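Local coordinates for protein guanine deaminase (Escherichia coli, PDB 6OHB) that catalyses the zinc-dependent hydrolytic deamination of guanine to xanthine and ammonia in purine metabolism, at residues L8-G13 against D62-R67; V168-N173 against A211-P216. One frame throughout, in Å; residues are numbered along the deposited sequence.

Interaction 1 (L8-G13 against D62-R67); sequences LKAVRG and DTIRVR
Arg67 joins Arg12 and Ala10 through two backbone hydrogen bonds. Arg12 N gives its hydrogen to Arg67 O at 2.9 Å, and the bond is nearly straight at 177°. Arg67 N donates to Ala10 O at 2.8 Å. Between them lies Val11, bridged in parallel with Arg67, and their side chains share one face of the sheet. On the N-terminal side of the bridge a water takes over. It accepts from Ala10 N and from Arg67 NE, and donates to Arg65 O at 2.9 Å. The water lies at the edge of the Arg67 guanidinium, in its plane, which probably helps to fix the rotation of that group.

Strand 8-12 is an inner strand of a mixed four-stranded sheet, set well away from the zinc site. Strand 38-43 runs antiparallel along its other edge, with Lys9 bonded to Ile42 and Val11 to Leu40. The chain of residues 62-67 approaches as a loop and becomes strand 67-70, an outermost strand of this sheet.

The Arg67 side chain bends at chi2 (118°), and its CD passes 4.0 Å from Val11 CG2. Lys9 CD packs over one face of the Arg67 guanidinium, offset toward its edge, 3.7 Å from Arg67 NH2. The two positive ends stay near each other, but Lys9 NZ bonds to Gly432 O, and Arg67 NH1 makes a weak bond to Tyr429 OH.

Apolar contacts lie on the Ala10 side of the strand. Val66 chi1 (53°) places CG1 between N and the carbonyl carbon and swings CG2 to the strand, where it meets Ala10 CB at 3.8 Å and also touches Arg12 CB. Further out, Ile64 CD1 rests against Ala10 CB and Leu8 CB.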
ATOM      1  N   LEU A   8       8.355 -10.885 -38.550  1.00 54.59           N
ATOM      2  CA  LEU A   8       8.804 -11.221 -37.207  1.00 48.57           C
ATOM      3  C   LEU A   8       9.108  -9.965 -36.387  1.00 50.41           C
ATOM      4  O   LEU A   8       9.396  -8.892 -36.928  1.00 46.28           O
ATOM      5  CB  LEU A   8      10.055 -12.101 -37.284  1.00 41.23           C
ATOM      6  CG  LEU A   8      10.195 -13.335 -36.396  1.00 54.93           C
ATOM      7  CD1 LEU A   8       8.858 -14.014 -36.183  1.00 52.73           C
ATOM      8  CD2 LEU A   8      11.175 -14.310 -37.032  1.00 54.43           C
ATOM      9  N   LYS A   9       9.031 -10.115 -35.062  1.00 38.23           N
ATOM     10  CA  LYS A   9       9.573  -9.146 -34.114  1.00 40.26           C
ATOM     11  C   LYS A   9      10.462  -9.888 -33.130  1.00 33.46           C
ATOM     12  O   LYS A   9      10.153 -11.019 -32.744  1.00 36.42           O
ATOM     13  CB  LYS A   9       8.478  -8.391 -33.338  1.00 39.06           C
ATOM     14  CG  LYS A   9       7.577  -7.521 -34.188  1.00 46.26           C
ATOM     15  CD  LYS A   9       6.632  -6.699 -33.318  1.00 51.01           C
ATOM     16  CE  LYS A   9       5.439  -6.200 -34.120  1.00 53.06           C
ATOM     17  NZ  LYS A   9       4.605  -5.241 -33.349  1.00 56.47           N
ATOM     18  N   ALA A  10      11.553  -9.244 -32.715  1.00 30.81           N
ATOM     19  CA  ALA A  10      12.530  -9.831 -31.805  1.00 34.21           C
ATOM     20  C   ALA A  10      12.656  -8.976 -30.552  1.00 33.86           C
ATOM     21  O   ALA A  10      12.898  -7.768 -30.644  1.00 35.76           O
ATOM     22  CB  ALA A  10      13.896  -9.970 -32.481  1.00 41.36           C
ATOM     23  N   VAL A  11      12.521  -9.606 -29.387  1.00 31.32           N
ATOM     24  CA  VAL A  11      12.599  -8.931 -28.098  1.00 30.20           C
ATOM     25  C   VAL A  11      13.644  -9.648 -27.254  1.00 34.82           C
ATOM     26  O   VAL A  11      13.522 -10.850 -26.997  1.00 36.04           O
ATOM     27  CB  VAL A  11      11.243  -8.913 -27.371  1.00 36.57           C
ATOM     28  CG1 VAL A  11      11.407  -8.356 -25.969  1.00 29.66           C
ATOM     29  CG2 VAL A  11      10.213  -8.105 -28.160  1.00 31.93           C
ATOM     30  N   ARG A  12      14.655  -8.916 -26.803  1.00 34.09           N
ATOM     31  CA  ARG A  12      15.741  -9.492 -26.026  1.00 39.21           C
ATOM     32  C   ARG A  12      15.695  -8.998 -24.582  1.00 37.03           C
ATOM     33  O   ARG A  12      15.351  -7.839 -24.323  1.00 37.74           O
ATOM     34  CB  ARG A  12      17.087  -9.136 -26.661  1.00 36.60           C
ATOM     35  CG  ARG A  12      18.256  -9.824 -26.009  1.00 45.86           C
ATOM     36  CD  ARG A  12      19.568  -9.425 -26.645  1.00 39.92           C
ATOM     37  NE  ARG A  12      20.673 -10.118 -25.998  1.00 41.06           N
ATOM     38  CZ  ARG A  12      21.934 -10.033 -26.397  1.00 46.44           C
ATOM     39  NH1 ARG A  12      22.247  -9.284 -27.449  1.00 43.32           N
ATOM     40  NH2 ARG A  12      22.881 -10.700 -25.749  1.00 42.84           N
ATOM     41  N   GLY A  13      16.051  -9.868 -23.645  1.00 34.79           N
ATOM     42  CA  GLY A  13      16.195  -9.409 -22.272  1.00 32.85           C
ATOM     43  C   GLY A  13      16.096 -10.570 -21.299  1.00 34.65           C
ATOM     44  O   GLY A  13      16.285 -11.720 -21.669  1.00 34.62           O
ATOM     45  N   ASP A  62      17.508 -10.345 -41.279  1.00 57.95           N
ATOM     46  CA  ASP A  62      18.304  -9.138 -41.455  1.00 63.02           C
ATOM     47  C   ASP A  62      17.444  -7.886 -41.571  1.00 56.15           C
ATOM     48  O   ASP A  62      17.971  -6.777 -41.443  1.00 63.95           O
ATOM     49  CB  ASP A  62      19.179  -9.268 -42.705  1.00 68.58           C
ATOM     50  CG  ASP A  62      19.872 -10.617 -42.797  1.00 77.81           C
ATOM     51  OD1 ASP A  62      19.166 -11.632 -42.973  1.00 80.17           O
ATOM     52  OD2 ASP A  62      21.118 -10.666 -42.709  1.00 86.83           O
ATOM     53  N   THR A  63      16.141  -8.039 -41.822  1.00 60.98           N
ATOM     54  CA  THR A  63      15.258  -6.897 -42.034  1.00 59.11           C
ATOM     55  C   THR A  63      14.808  -6.215 -40.747  1.00 59.34           C
ATOM     56  O   THR A  63      14.365  -5.062 -40.801  1.00 63.93           O
ATOM     57  CB  THR A  63      14.008  -7.354 -42.796  1.00 60.79           C
ATOM     58  OG1 THR A  63      14.362  -8.373 -43.741  1.00 68.32           O
ATOM     59  CG2 THR A  63      13.355  -6.179 -43.526  1.00 67.61           C
ATOM     60  N   ILE A  64      14.916  -6.881 -39.600  1.00 53.51           N
ATOM     61  CA  ILE A  64      14.388  -6.361 -38.346  1.00 52.67           C
ATOM     62  C   ILE A  64      15.527  -6.120 -37.368  1.00 55.44           C
ATOM     63  O   ILE A  64      16.529  -6.845 -37.365  1.00 58.03           O
ATOM     64  CB  ILE A  64      13.326  -7.301 -37.734  1.00 47.31           C
ATOM     65  CG1 ILE A  64      13.987  -8.489 -37.035  1.00 46.60           C
ATOM     66  CG2 ILE A  64      12.352  -7.776 -38.804  1.00 43.45           C
ATOM     67  CD1 ILE A  64      13.015  -9.403 -36.335  1.00 47.22           C
ATOM     68  N   ARG A  65      15.398  -5.058 -36.587  1.00 54.89           N
ATOM     69  CA  ARG A  65      16.268  -4.809 -35.451  1.00 49.72           C
ATOM     70  C   ARG A  65      15.575  -5.279 -34.175  1.00 51.41           C
ATOM     71  O   ARG A  65      14.360  -5.117 -34.013  1.00 44.15           O
ATOM     72  CB  ARG A  65      16.667  -3.336 -35.394  1.00 50.74           C
ATOM     73  CG  ARG A  65      17.573  -2.985 -36.582  1.00 55.16           C
ATOM     74  CD  ARG A  65      18.430  -1.753 -36.361  1.00 58.72           C
ATOM     75  NE  ARG A  65      19.340  -1.880 -35.223  1.00 63.43           N
ATOM     76  CZ  ARG A  65      20.538  -2.458 -35.270  1.00 62.82           C
ATOM     77  NH1 ARG A  65      20.984  -2.985 -36.404  1.00 67.21           N
ATOM     78  NH2 ARG A  65      21.288  -2.513 -34.177  1.00 52.04           N
ATOM     79  N   VAL A  66      16.349  -5.885 -33.282  1.00 42.53           N
ATOM     80  CA  VAL A  66      15.800  -6.446 -32.054  1.00 41.94           C
ATOM     81  C   VAL A  66      15.577  -5.330 -31.042  1.00 46.76           C
ATOM     82  O   VAL A  66      16.362  -4.378 -30.954  1.00 41.98           O
ATOM     83  CB  VAL A  66      16.737  -7.537 -31.497  1.00 43.67           C
ATOM     84  CG1 VAL A  66      18.146  -7.002 -31.355  1.00 46.31           C
ATOM     85  CG2 VAL A  66      16.227  -8.063 -30.160  1.00 45.43           C
ATOM     86  N   ARG A  67      14.454  -5.406 -30.329  1.00 40.54           N
ATOM     87  CA  ARG A  67      14.167  -4.502 -29.219  1.00 38.15           C
ATOM     88  C   ARG A  67      14.948  -4.991 -28.007  1.00 38.42           C
ATOM     89  O   ARG A  67      14.678  -6.078 -27.485  1.00 38.60           O
ATOM     90  CB  ARG A  67      12.669  -4.454 -28.933  1.00 32.89           C
ATOM     91  CG  ARG A  67      11.848  -3.959 -30.108  1.00 42.35           C
ATOM     92  CD  ARG A  67      10.890  -5.035 -30.587  1.00 46.51           C
ATOM     93  NE  ARG A  67      10.345  -4.741 -31.909  1.00 48.28           N
ATOM     94  CZ  ARG A  67       9.313  -3.932 -32.132  1.00 54.07           C
ATOM     95  NH1 ARG A  67       8.706  -3.325 -31.116  1.00 43.47           N
ATOM     96  NH2 ARG A  67       8.888  -3.729 -33.372  1.00 51.79           N
TER
HETATM   97  O   HOH W   1      11.853  -6.549 -33.745  1.00 39.60           O

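Interaction 2 (V168-N173 against A211-P216); sequences VMMDRN and APTSSP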
ATOM      1  N   VAL A 168     -24.116  -4.991 -16.630  1.00 56.07           N
ATOM      2  CA  VAL A 168     -24.623  -5.301 -15.299  1.00 56.56           C
ATOM      3  C   VAL A 168     -26.120  -5.568 -15.380  1.00 55.80           C
ATOM      4  O   VAL A 168     -26.869  -4.815 -16.015  1.00 53.35           O
ATOM      5  CB  VAL A 168     -24.320  -4.154 -14.324  1.00 57.43           C
ATOM      6  CG1 VAL A 168     -24.936  -4.443 -12.962  1.00 55.70           C
ATOM      7  CG2 VAL A 168     -22.826  -3.935 -14.197  1.00 57.74           C
ATOM      8  N   MET A 169     -26.556  -6.669 -14.771  1.00 56.39           N
ATOM      9  CA  MET A 169     -27.970  -6.998 -14.651  1.00 60.12           C
ATOM     10  C   MET A 169     -28.415  -6.700 -13.224  1.00 58.06           C
ATOM     11  O   MET A 169     -27.922  -7.325 -12.277  1.00 56.18           O
ATOM     12  CB  MET A 169     -28.207  -8.466 -15.009  1.00 60.23           C
ATOM     13  CG  MET A 169     -27.698  -8.855 -16.393  1.00 51.18           C
ATOM     14  SD  MET A 169     -27.829 -10.623 -16.755  1.00 60.18           S
ATOM     15  CE  MET A 169     -29.398 -11.016 -15.997  1.00 56.20           C
ATOM     16  N   MET A 170     -29.343  -5.755 -13.072  1.00 62.31           N
ATOM     17  CA  MET A 170     -29.871  -5.397 -11.754  1.00 61.19           C
ATOM     18  C   MET A 170     -31.227  -4.723 -11.925  1.00 65.62           C
ATOM     19  O   MET A 170     -31.314  -3.658 -12.545  1.00 61.22           O
ATOM     20  CB  MET A 170     -28.894  -4.488 -11.002  1.00 61.33           C
ATOM     21  CG  MET A 170     -28.306  -3.362 -11.838  1.00 67.79           C
ATOM     22  SD  MET A 170     -27.196  -2.289 -10.901  1.00 72.47           S
ATOM     23  CE  MET A 170     -28.100  -2.134  -9.370  1.00 56.67           C
ATOM     24  N   ASP A 171     -32.282  -5.329 -11.369  1.00 60.71           N
ATOM     25  CA  ASP A 171     -33.638  -4.818 -11.559  1.00 68.09           C
ATOM     26  C   ASP A 171     -34.353  -4.447 -10.261  1.00 68.81           C
ATOM     27  O   ASP A 171     -35.537  -4.093 -10.310  1.00 68.38           O
ATOM     28  CB  ASP A 171     -34.485  -5.822 -12.354  1.00 57.50           C
ATOM     29  CG  ASP A 171     -34.762  -7.106 -11.592  1.00 66.42           C
ATOM     30  OD1 ASP A 171     -34.058  -7.387 -10.599  1.00 69.43           O
ATOM     31  OD2 ASP A 171     -35.686  -7.844 -11.997  1.00 72.33           O
ATOM     32  N   ARG A 172     -33.686  -4.513  -9.109  1.00 66.85           N
ATOM     33  CA  ARG A 172     -34.344  -4.165  -7.857  1.00 61.56           C
ATOM     34  C   ARG A 172     -33.316  -3.690  -6.836  1.00 64.71           C
ATOM     35  O   ARG A 172     -32.109  -3.882  -7.005  1.00 62.96           O
ATOM     36  CB  ARG A 172     -35.146  -5.350  -7.301  1.00 56.46           C
ATOM     37  CG  ARG A 172     -34.300  -6.443  -6.681  1.00 56.97           C
ATOM     38  CD  ARG A 172     -35.166  -7.590  -6.194  1.00 55.33           C
ATOM     39  NE  ARG A 172     -34.370  -8.680  -5.640  1.00 57.56           N
ATOM     40  CZ  ARG A 172     -34.880  -9.816  -5.169  1.00 62.25           C
ATOM     41  NH1 ARG A 172     -36.191 -10.015  -5.183  1.00 59.41           N
ATOM     42  NH2 ARG A 172     -34.078 -10.754  -4.686  1.00 60.77           N
ATOM     43  N   ASN A 173     -33.824  -3.039  -5.782  1.00 65.25           N
ATOM     44  CA  ASN A 173     -33.032  -2.643  -4.612  1.00 55.17           C
ATOM     45  C   ASN A 173     -31.900  -1.687  -4.981  1.00 58.04           C
ATOM     46  O   ASN A 173     -30.775  -1.807  -4.492  1.00 57.41           O
ATOM     47  CB  ASN A 173     -32.489  -3.867  -3.873  1.00 62.09           C
ATOM     48  CG  ASN A 173     -33.568  -4.621  -3.129  1.00 65.82           C
ATOM     49  OD1 ASN A 173     -34.511  -4.021  -2.612  1.00 74.71           O
ATOM     50  ND2 ASN A 173     -33.441  -5.941  -3.075  1.00 58.55           N
ATOM     51  N   ALA A 211     -26.982 -11.134  -6.013  1.00 56.09           N
ATOM     52  CA  ALA A 211     -28.350 -11.607  -5.818  1.00 56.66           C
ATOM     53  C   ALA A 211     -29.282 -10.561  -5.208  1.00 61.85           C
ATOM     54  O   ALA A 211     -30.446 -10.496  -5.642  1.00 62.59           O
ATOM     55  CB  ALA A 211     -28.334 -12.888  -4.971  1.00 58.02           C
ATOM     56  N   PRO A 212     -28.870  -9.738  -4.231  1.00 57.95           N
ATOM     57  CA  PRO A 212     -29.803  -8.727  -3.701  1.00 59.89           C
ATOM     58  C   PRO A 212     -30.453  -7.845  -4.754  1.00 61.51           C
ATOM     59  O   PRO A 212     -31.639  -7.522  -4.620  1.00 65.47           O
ATOM     60  CB  PRO A 212     -28.915  -7.909  -2.758  1.00 53.41           C
ATOM     61  CG  PRO A 212     -27.945  -8.896  -2.234  1.00 62.39           C
ATOM     62  CD  PRO A 212     -27.689  -9.883  -3.355  1.00 57.08           C
ATOM     63  N   THR A 213     -29.733  -7.461  -5.805  1.00 53.83           N
ATOM     64  CA  THR A 213     -30.269  -6.520  -6.778  1.00 60.94           C
ATOM     65  C   THR A 213     -30.839  -7.212  -8.009  1.00 57.30           C
ATOM     66  O   THR A 213     -31.077  -6.554  -9.025  1.00 55.57           O
ATOM     67  CB  THR A 213     -29.201  -5.506  -7.199  1.00 61.64           C
ATOM     68  OG1 THR A 213     -27.968  -6.182  -7.482  1.00 63.96           O
ATOM     69  CG2 THR A 213     -28.982  -4.462  -6.110  1.00 58.58           C
ATOM     70  N   SER A 214     -31.099  -8.512  -7.936  1.00 52.67           N
ATOM     71  CA  SER A 214     -31.720  -9.214  -9.049  1.00 64.50           C
ATOM     72  C   SER A 214     -32.920 -10.004  -8.556  1.00 63.51           C
ATOM     73  O   SER A 214     -32.798 -10.826  -7.642  1.00 58.56           O
ATOM     74  CB  SER A 214     -30.708 -10.145  -9.731  1.00 60.22           C
ATOM     75  OG  SER A 214     -29.744  -9.391 -10.452  1.00 58.01           O
ATOM     76  N   SER A 215     -34.066  -9.770  -9.187  1.00 61.98           N
ATOM     77  CA  SER A 215     -35.280 -10.510  -8.893  1.00 63.16           C
ATOM     78  C   SER A 215     -35.125 -11.967  -9.331  1.00 67.76           C
ATOM     79  O   SER A 215     -34.223 -12.301 -10.104  1.00 62.82           O
ATOM     80  CB  SER A 215     -36.463  -9.868  -9.610  1.00 58.34           C
ATOM     81  OG  SER A 215     -36.321  -9.998 -11.014  1.00 64.47           O
ATOM     82  N   PRO A 216     -35.987 -12.861  -8.839  1.00 71.91           N
ATOM     83  CA  PRO A 216     -35.991 -14.228  -9.390  1.00 70.48           C
ATOM     84  C   PRO A 216     -36.196 -14.268 -10.898  1.00 68.73           C
ATOM     85  O   PRO A 216     -35.616 -15.132 -11.572  1.00 64.01           O
ATOM     86  CB  PRO A 216     -37.143 -14.906  -8.635  1.00 66.93           C
ATOM     87  CG  PRO A 216     -37.207 -14.164  -7.327  1.00 69.32           C
ATOM     88  CD  PRO A 216     -36.848 -12.735  -7.650  1.00 67.59           C
TER
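Asp171 turns its carboxylate onto Ser215 so that each oxygen takes one hydrogen. OD1 of Asp171 accepts from Ser215 N at 2.8 Å, using the syn lone pair. Asp171 OD2 accepts from Ser215 OG at 2.5 Å, a very short bond. A chi1 of 68° sets the carboxylate between its own backbone N and carbonyl carbon. Ser215 is the N-cap of helix 216-228, and its OG also accepts from Gln218 N, a bond that caps the helix.

Arg172 reaches toward 211-216 on much the same course as Asp171, with its chain extended from CG to NE. Arg172 NE donates to Pro212 O at 3.1 Å, from above the carbonyl plane. Asn173 ND2 bonds to the same Pro212 O at 2.9 Å, but from the opposite face. The Arg172 guanidinium lies with one face against Ser215 CA, and Pro216 CD comes near its NH1. With an alanine here in place of Arg172, Pro212 O would probably keep Asn173 ND2 as its one side-chain donor from 168-173, and a gap would probably open over Ser215 and Pro216.

Thr213 O is held by the backbone. Asp171 N donates to it at 2.9 Å, and Arg172 N adds a weak bond. Beside it, Met170 and Thr213 lie side by side and point the same way, with Met170 CB 3.9 Å from Thr213 CB.

The contact joins the loops that follow strands 164-169 and 203-208, neighbouring parallel strands of the amidohydrolase barrel. Phe210, next to Ala211, is a probable substrate-binding residue. The chemistry is mostly polar: loop carbonyls take hydrogens from Arg172, Asn173 and Asp171, while the Asp171 carboxylate takes two from Ser215. The negative charge of Asp171, gripped by these two donors at the start of helix 216-228, is probably stabilised there by the helix end.

How the interactions relate
Both contacts are partly buried, and they lie on opposite sides of the chain's centre. Their centres are about 51 Å apart, and no element is shared. Interaction 1 belongs to the small mixed sheet at one end of the molecule, far from the annotated sites. Interaction 2 sits among the loops of the barrel, next to a probable substrate-binding residue, and more of its touching residues are buried. The first is sheet chemistry: main-chain bonds, a water and aliphatic packing, with arginine and lysine stems packed alongside. The second relies mostly on side chains bonded to loop backbone and a helix start, plus main-chain bonds to one carbonyl. Along the sequence, interaction 1 closes before interaction 2 opens.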